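Local atomic coordinates of esterase (Xanthomonas oryzae pv. oryzae, PDB entry 3H2G), a protein that acts as an esterase that degrades the rice cell wall and contributes to the bacterium's virulence on rice. Residues G178-M183 against S206-L211; S64-I69 against E95-I100. All blocks are in the same frame, centred on the assembly; numbering follows the deposited sequence.

Interaction 1 of 2, residues G178-M183 against S206-L211; sequences GGHTAM and SGPYAL
Met-183 lies across the ring of Tyr-209 at about a right angle. Its side chain runs out with CG anti to the backbone N (chi1 -175°) and then bends at chi3 (-78°), which brings the terminal methyl CE over the ring face, 3.7 Å from the centroid of Tyr-209, a CH-pi contact. The sulfur approaches the ring obliquely, with SD of Met-183 3.5 Å from CD1 of Tyr-209, a Met-aromatic contact. On the opposite face, the carbonyl O of Gly-207 sits over the ring centre, while Gly-179 O meets the ring edge, 3.6 Å from Tyr-209 CE1. The phenol is tied back to its own loop, since Gly-207 N donates to Tyr-209 OH over 3.1 Å. The CA atoms of Gly-179 and Gly-207 come within 4.1 Å of each other because neither residue carries a side chain, so helix and loop backbones meet directly. His-180 stands beside Pro-208, its CB 4.1 Å from Pro-208 CD, and CD2 of Leu-211 comes obliquely to the imidazole of His-180. No hydrogen bond joins the two segments, and His-180 ND1 is buried without a partner, so cohesion across this interface rests on close packing and weak aromatic contacts.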
ATOM      1  N   GLY A 178       1.358  -0.588  -0.110  1.00  4.81           N
ATOM      2  CA  GLY A 178       0.596   0.509  -0.683  1.00  3.46           C
ATOM      3  C   GLY A 178       1.237   1.102  -1.921  1.00  4.35           C
ATOM      4  O   GLY A 178       0.552   1.717  -2.741  1.00  4.16           O
ATOM      5  N   GLY A 179       2.551   0.938  -2.050  1.00  4.58           N
ATOM      6  CA  GLY A 179       3.245   1.451  -3.222  1.00  5.62           C
ATOM      7  C   GLY A 179       2.893   0.554  -4.393  1.00  5.41           C
ATOM      8  O   GLY A 179       2.769   1.002  -5.533  1.00  5.69           O
ATOM      9  N   HIS A 180       2.740  -0.732  -4.094  1.00  5.04           N
ATOM     10  CA  HIS A 180       2.364  -1.730  -5.087  1.00  4.11           C
ATOM     11  C   HIS A 180       0.919  -1.391  -5.478  1.00  4.91           C
ATOM     12  O   HIS A 180       0.563  -1.387  -6.655  1.00  4.23           O
ATOM     13  CB  HIS A 180       2.453  -3.128  -4.457  1.00  5.61           C
ATOM     14  CG  HIS A 180       2.062  -4.248  -5.375  1.00  6.31           C
ATOM     15  ND1 HIS A 180       2.957  -4.873  -6.218  1.00  7.73           N
ATOM     16  CD2 HIS A 180       0.872  -4.863  -5.569  1.00  2.83           C
ATOM     17  CE1 HIS A 180       2.334  -5.826  -6.891  1.00  4.37           C
ATOM     18  NE2 HIS A 180       1.068  -5.839  -6.517  1.00  6.43           N
ATOM     19  N   THR A 181       0.098  -1.084  -4.477  1.00  4.64           N
ATOM     20  CA  THR A 181      -1.298  -0.718  -4.699  1.00  4.23           C
ATOM     21  C   THR A 181      -1.416   0.533  -5.571  1.00  4.41           C
ATOM     22  O   THR A 181      -2.190   0.568  -6.534  1.00  2.84           O
ATOM     23  CB  THR A 181      -2.014  -0.432  -3.360  1.00  4.46           C
ATOM     24  OG1 THR A 181      -2.087  -1.637  -2.590  1.00  5.06           O
ATOM     25  CG2 THR A 181      -3.422   0.105  -3.601  1.00  3.91           C
ATOM     26  N   ALA A 182      -0.652   1.563  -5.221  1.00  1.28           N
ATOM     27  CA  ALA A 182      -0.684   2.817  -5.966  1.00  4.05           C
ATOM     28  C   ALA A 182      -0.348   2.599  -7.436  1.00  3.10           C
ATOM     29  O   ALA A 182      -1.057   3.082  -8.323  1.00  3.26           O
ATOM     30  CB  ALA A 182       0.291   3.820  -5.349  1.00  4.24           C
ATOM     31  N   MET A 183       0.729   1.865  -7.694  1.00  3.78           N
ATOM     32  CA  MET A 183       1.146   1.608  -9.069  1.00  3.98           C
ATOM     33  C   MET A 183       0.149   0.730  -9.822  1.00  4.07           C
ATOM     34  O   MET A 183      -0.118   0.959 -11.006  1.00  3.97           O
ATOM     35  CB  MET A 183       2.533   0.955  -9.099  1.00  4.05           C
ATOM     36  CG  MET A 183       3.076   0.779 -10.519  1.00  2.91           C
ATOM     37  SD  MET A 183       4.771   0.157 -10.596  1.00  4.66           S
ATOM     38  CE  MET A 183       5.695   1.649 -10.221  1.00  5.51           C
ATOM     39  N   SER A 206       8.308   3.096  -1.805  1.00  6.15           N
ATOM     40  CA  SER A 206       8.896   1.840  -1.339  1.00  6.58           C
ATOM     41  C   SER A 206       8.077   0.588  -1.650  1.00  6.55           C
ATOM     42  O   SER A 206       7.933  -0.298  -0.801  1.00  6.07           O
ATOM     43  CB  SER A 206       9.141   1.932   0.169  1.00  7.93           C
ATOM     44  OG  SER A 206       9.897   3.094   0.480  1.00  6.84           O
ATOM     45  N   GLY A 207       7.557   0.507  -2.871  1.00  4.87           N
ATOM     46  CA  GLY A 207       6.766  -0.648  -3.259  1.00  4.89           C
ATOM     47  C   GLY A 207       7.557  -1.720  -3.993  1.00  4.74           C
ATOM     48  O   GLY A 207       8.526  -1.416  -4.689  1.00  6.28           O
ATOM     49  N   PRO A 208       7.168  -2.997  -3.851  1.00  4.47           N
ATOM     50  CA  PRO A 208       7.857  -4.109  -4.513  1.00  3.74           C
ATOM     51  C   PRO A 208       7.319  -4.327  -5.930  1.00  4.46           C
ATOM     52  O   PRO A 208       6.691  -5.343  -6.206  1.00  4.86           O
ATOM     53  CB  PRO A 208       7.556  -5.282  -3.589  1.00  4.58           C
ATOM     54  CG  PRO A 208       6.155  -4.983  -3.158  1.00  4.34           C
ATOM     55  CD  PRO A 208       6.201  -3.499  -2.856  1.00  4.29           C
ATOM     56  N   TYR A 209       7.570  -3.364  -6.819  1.00  3.97           N
ATOM     57  CA  TYR A 209       7.091  -3.430  -8.203  1.00  4.55           C
ATOM     58  C   TYR A 209       7.599  -4.677  -8.923  1.00  5.14           C
ATOM     59  O   TYR A 209       6.878  -5.280  -9.723  1.00  5.47           O
ATOM     60  CB  TYR A 209       7.515  -2.165  -8.958  1.00  4.87           C
ATOM     61  CG  TYR A 209       7.426  -0.920  -8.099  1.00  4.62           C
ATOM     62  CD1 TYR A 209       6.226  -0.556  -7.489  1.00  5.06           C
ATOM     63  CD2 TYR A 209       8.560  -0.158  -7.827  1.00  5.20           C
ATOM     64  CE1 TYR A 209       6.160   0.528  -6.617  1.00  5.71           C
ATOM     65  CE2 TYR A 209       8.508   0.929  -6.956  1.00  6.14           C
ATOM     66  CZ  TYR A 209       7.307   1.262  -6.351  1.00  7.89           C
ATOM     67  OH  TYR A 209       7.265   2.292  -5.441  1.00  5.96           O
ATOM     68  N   ALA A 210       8.848  -5.045  -8.657  1.00  4.66           N
ATOM     69  CA  ALA A 210       9.429  -6.252  -9.237  1.00  5.43           C
ATOM     70  C   ALA A 210       9.205  -7.270  -8.122  1.00  5.62           C
ATOM     71  O   ALA A 210      10.142  -7.719  -7.458  1.00  5.28           O
ATOM     72  CB  ALA A 210      10.919  -6.053  -9.506  1.00  5.09           C
ATOM     73  N   LEU A 211       7.932  -7.603  -7.920  1.00  6.19           N
ATOM     74  CA  LEU A 211       7.498  -8.506  -6.861  1.00  5.56           C
ATOM     75  C   LEU A 211       8.203  -9.850  -6.806  1.00  4.86           C
ATOM     76  O   LEU A 211       8.780 -10.208  -5.780  1.00  5.07           O
ATOM     77  CB  LEU A 211       5.981  -8.714  -6.951  1.00  6.47           C
ATOM     78  CG  LEU A 211       5.341  -9.479  -5.788  1.00  4.76           C
ATOM     79  CD1 LEU A 211       5.640  -8.759  -4.480  1.00  5.48           C
ATOM     80  CD2 LEU A 211       3.840  -9.589  -6.000  1.00  6.27           C
TER

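Interaction 2 of 2, residues S64-I69 against E95-I100; sequences SGVLLI and EQAKEI
Val-66 spreads its two methyls over the first turn of helix 96-102. CG2, anti to the backbone N, rests on Ala-97, 3.8 Å from Ala-97 CA and 3.9 Å from its CB; CG1 turns to Gln-96 and lies 3.9 Å from Gln-96 CB. The branched valine touches two successive residues, and the small methyl of Ala-97 lets strand and helix come close, with the CA atoms of Val-66 and Ala-97 4.9 Å apart. Gln-96 crosses Val-66 at about a right angle, its CB and amide both against CG1. One turn on, Ile-100 points its CD1 between strand residues, 4.2 Å from both Val-66 CG2 and Leu-68 CD2, so a long chain spans the gap opened by the 47° between the directions of strand 64-69 and helix 96-100. At the polar margin, Lys-98 NZ bridges to Glu-95 OE1 over 2.9 Å and to Glu-48. The helix start is held by Asp-124, which accepts from Gln-96 N through OD1 and is bonded to Ser-64 OG through OD2. Strand 60-71 lies between strands 43-54 and 119-123 in the sheet; helix 96-102 packs on one side of it, where helix 108-114 touches Leu-68 and Ile-100, while Leu-67 faces helix 141-162.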
ATOM      1  N   SER A  64     -14.256  -1.014   3.271  1.00  5.96           N
ATOM      2  CA  SER A  64     -14.367   0.229   4.017  1.00  5.64           C
ATOM      3  C   SER A  64     -13.234   1.152   3.584  1.00  6.19           C
ATOM      4  O   SER A  64     -12.324   0.735   2.863  1.00  6.23           O
ATOM      5  CB  SER A  64     -14.302  -0.048   5.526  1.00  5.60           C
ATOM      6  OG  SER A  64     -13.112  -0.733   5.888  1.00  6.15           O
ATOM      7  N   GLY A  65     -13.294   2.409   4.001  1.00  6.11           N
ATOM      8  CA  GLY A  65     -12.248   3.333   3.613  1.00  6.36           C
ATOM      9  C   GLY A  65     -12.185   4.552   4.500  1.00  7.03           C
ATOM     10  O   GLY A  65     -13.050   4.755   5.349  1.00  6.28           O
ATOM     11  N   VAL A  66     -11.145   5.356   4.305  1.00  6.31           N
ATOM     12  CA  VAL A  66     -10.961   6.574   5.073  1.00  4.90           C
ATOM     13  C   VAL A  66     -10.994   7.747   4.100  1.00  5.94           C
ATOM     14  O   VAL A  66     -10.552   7.632   2.958  1.00  5.33           O
ATOM     15  CB  VAL A  66      -9.605   6.562   5.843  1.00  5.43           C
ATOM     16  CG1 VAL A  66      -8.441   6.379   4.872  1.00  4.94           C
ATOM     17  CG2 VAL A  66      -9.440   7.853   6.627  1.00  4.35           C
ATOM     18  N   LEU A  67     -11.547   8.865   4.552  1.00  4.37           N
ATOM     19  CA  LEU A  67     -11.638  10.065   3.729  1.00  6.30           C
ATOM     20  C   LEU A  67     -11.228  11.258   4.576  1.00  5.33           C
ATOM     21  O   LEU A  67     -11.829  11.516   5.617  1.00  5.96           O
ATOM     22  CB  LEU A  67     -13.073  10.258   3.220  1.00  4.68           C
ATOM     23  CG  LEU A  67     -13.429  11.610   2.581  1.00  7.61           C
ATOM     24  CD1 LEU A  67     -12.584  11.837   1.336  1.00  6.98           C
ATOM     25  CD2 LEU A  67     -14.916  11.628   2.228  1.00  7.07           C
ATOM     26  N   LEU A  68     -10.195  11.969   4.135  1.00  5.20           N
ATOM     27  CA  LEU A  68      -9.711  13.151   4.844  1.00  4.79           C
ATOM     28  C   LEU A  68     -10.082  14.363   4.000  1.00  6.30           C
ATOM     29  O   LEU A  68      -9.712  14.448   2.827  1.00  6.58           O
ATOM     30  CB  LEU A  68      -8.192  13.072   5.039  1.00  4.93           C
ATOM     31  CG  LEU A  68      -7.695  11.818   5.769  1.00  4.27           C
ATOM     32  CD1 LEU A  68      -6.175  11.861   5.901  1.00  6.40           C
ATOM     33  CD2 LEU A  68      -8.346  11.732   7.145  1.00  5.27           C
ATOM     34  N   ILE A  69     -10.824  15.291   4.596  1.00  6.88           N
ATOM     35  CA  ILE A  69     -11.274  16.482   3.882  1.00  6.43           C
ATOM     36  C   ILE A  69     -10.682  17.760   4.458  1.00  6.08           C
ATOM     37  O   ILE A  69     -10.832  18.040   5.650  1.00  3.39           O
ATOM     38  CB  ILE A  69     -12.816  16.600   3.937  1.00  6.65           C
ATOM     39  CG1 ILE A  69     -13.456  15.297   3.453  1.00 10.47           C
ATOM     40  CG2 ILE A  69     -13.284  17.776   3.086  1.00  7.79           C
ATOM     41  CD1 ILE A  69     -14.975  15.289   3.543  1.00 11.49           C
ATOM     42  N   GLU A  95      -9.114  -0.560  10.812  1.00  6.59           N
ATOM     43  CA  GLU A  95      -9.699   0.460   9.940  1.00  7.44           C
ATOM     44  C   GLU A  95      -8.811   1.707  10.026  1.00  6.77           C
ATOM     45  O   GLU A  95      -8.583   2.235  11.117  1.00  5.72           O
ATOM     46  CB  GLU A  95     -11.108   0.823  10.409  1.00  8.01           C
ATOM     47  CG  GLU A  95     -12.128  -0.298  10.319  1.00 10.47           C
ATOM     48  CD  GLU A  95     -13.403   0.032  11.074  1.00 12.31           C
ATOM     49  OE1 GLU A  95     -13.903   1.168  10.936  1.00 10.59           O
ATOM     50  OE2 GLU A  95     -13.908  -0.846  11.802  1.00 12.22           O
ATOM     51  N   GLN A  96      -8.312   2.180   8.889  1.00  6.19           N
ATOM     52  CA  GLN A  96      -7.450   3.362   8.888  1.00  6.18           C
ATOM     53  C   GLN A  96      -8.088   4.586   9.544  1.00  6.59           C
ATOM     54  O   GLN A  96      -7.427   5.321  10.278  1.00  5.59           O
ATOM     55  CB  GLN A  96      -7.059   3.748   7.464  1.00  7.39           C
ATOM     56  CG  GLN A  96      -6.235   2.725   6.720  1.00  8.71           C
ATOM     57  CD  GLN A  96      -5.990   3.156   5.293  1.00  8.69           C
ATOM     58  OE1 GLN A  96      -5.097   3.960   5.017  1.00  8.48           O
ATOM     59  NE2 GLN A  96      -6.802   2.645   4.378  1.00  8.12           N
ATOM     60  N   ALA A  97      -9.368   4.811   9.261  1.00  6.41           N
ATOM     61  CA  ALA A  97     -10.078   5.964   9.806  1.00  6.91           C
ATOM     62  C   ALA A  97     -10.070   5.983  11.330  1.00  7.71           C
ATOM     63  O   ALA A  97      -9.785   7.012  11.945  1.00  7.04           O
ATOM     64  CB  ALA A  97     -11.512   5.987   9.289  1.00  6.32           C
ATOM     65  N   LYS A  98     -10.376   4.847  11.941  1.00  8.17           N
ATOM     66  CA  LYS A  98     -10.397   4.772  13.394  1.00  8.90           C
ATOM     67  C   LYS A  98      -8.996   4.860  13.991  1.00  9.31           C
ATOM     68  O   LYS A  98      -8.821   5.358  15.104  1.00 10.38           O
ATOM     69  CB  LYS A  98     -11.106   3.493  13.844  1.00  9.21           C
ATOM     70  CG  LYS A  98     -12.615   3.564  13.629  1.00  9.07           C
ATOM     71  CD  LYS A  98     -13.347   2.377  14.227  1.00 10.81           C
ATOM     72  CE  LYS A  98     -14.856   2.593  14.188  1.00 10.85           C
ATOM     73  NZ  LYS A  98     -15.378   2.753  12.803  1.00  8.09           N
ATOM     74  N   GLU A  99      -7.998   4.385  13.250  1.00  8.41           N
ATOM     75  CA  GLU A  99      -6.618   4.439  13.719  1.00  9.27           C
ATOM     76  C   GLU A  99      -6.161   5.899  13.794  1.00  9.11           C
ATOM     77  O   GLU A  99      -5.521   6.308  14.762  1.00  8.55           O
ATOM     78  CB  GLU A  99      -5.709   3.646  12.778  1.00 10.49           C
ATOM     79  CG  GLU A  99      -4.247   3.575  13.202  1.00 14.03           C
ATOM     80  CD  GLU A  99      -4.060   3.037  14.611  1.00 18.49           C
ATOM     81  OE1 GLU A  99      -4.784   2.095  15.000  1.00 19.24           O
ATOM     82  OE2 GLU A  99      -3.177   3.552  15.328  1.00 21.23           O
ATOM     83  N   ILE A 100      -6.494   6.686  12.774  1.00  7.96           N
ATOM     84  CA  ILE A 100      -6.118   8.097  12.764  1.00  7.80           C
ATOM     85  C   ILE A 100      -6.826   8.793  13.924  1.00  8.67           C
ATOM     86  O   ILE A 100      -6.248   9.640  14.608  1.00  8.60           O
ATOM     87  CB  ILE A 100      -6.509   8.768  11.428  1.00  8.75           C
ATOM     88  CG1 ILE A 100      -5.664   8.175  10.295  1.00  8.84           C
ATOM     89  CG2 ILE A 100      -6.312  10.279  11.514  1.00  8.63           C
ATOM     90  CD1 ILE A 100      -5.980   8.733   8.924  1.00 12.75           C
TER

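Along the chain both segments of interaction 2 come first, and those of interaction 1 follow. The two contacts stand apart, with about 21 Å between centres and about 9 Å between nearest atoms. Both lie by the same mixed sheet: interaction 2 uses strand 60-71 in its antiparallel part, whereas interaction 1 sets the loop after strand 198-205, in the parallel part, against helix 177-192. Helix 141-162 is a shared neighbour, reached by Leu-67 and by His-180. The arrangement agrees with an alpha/beta-hydrolase fold, in which Gly-178 would close a GxSxG nucleophile elbow; interaction 1 would then border the probable catalytic centre, while interaction 2 packs a helix against the sheet farther from the chain's centre.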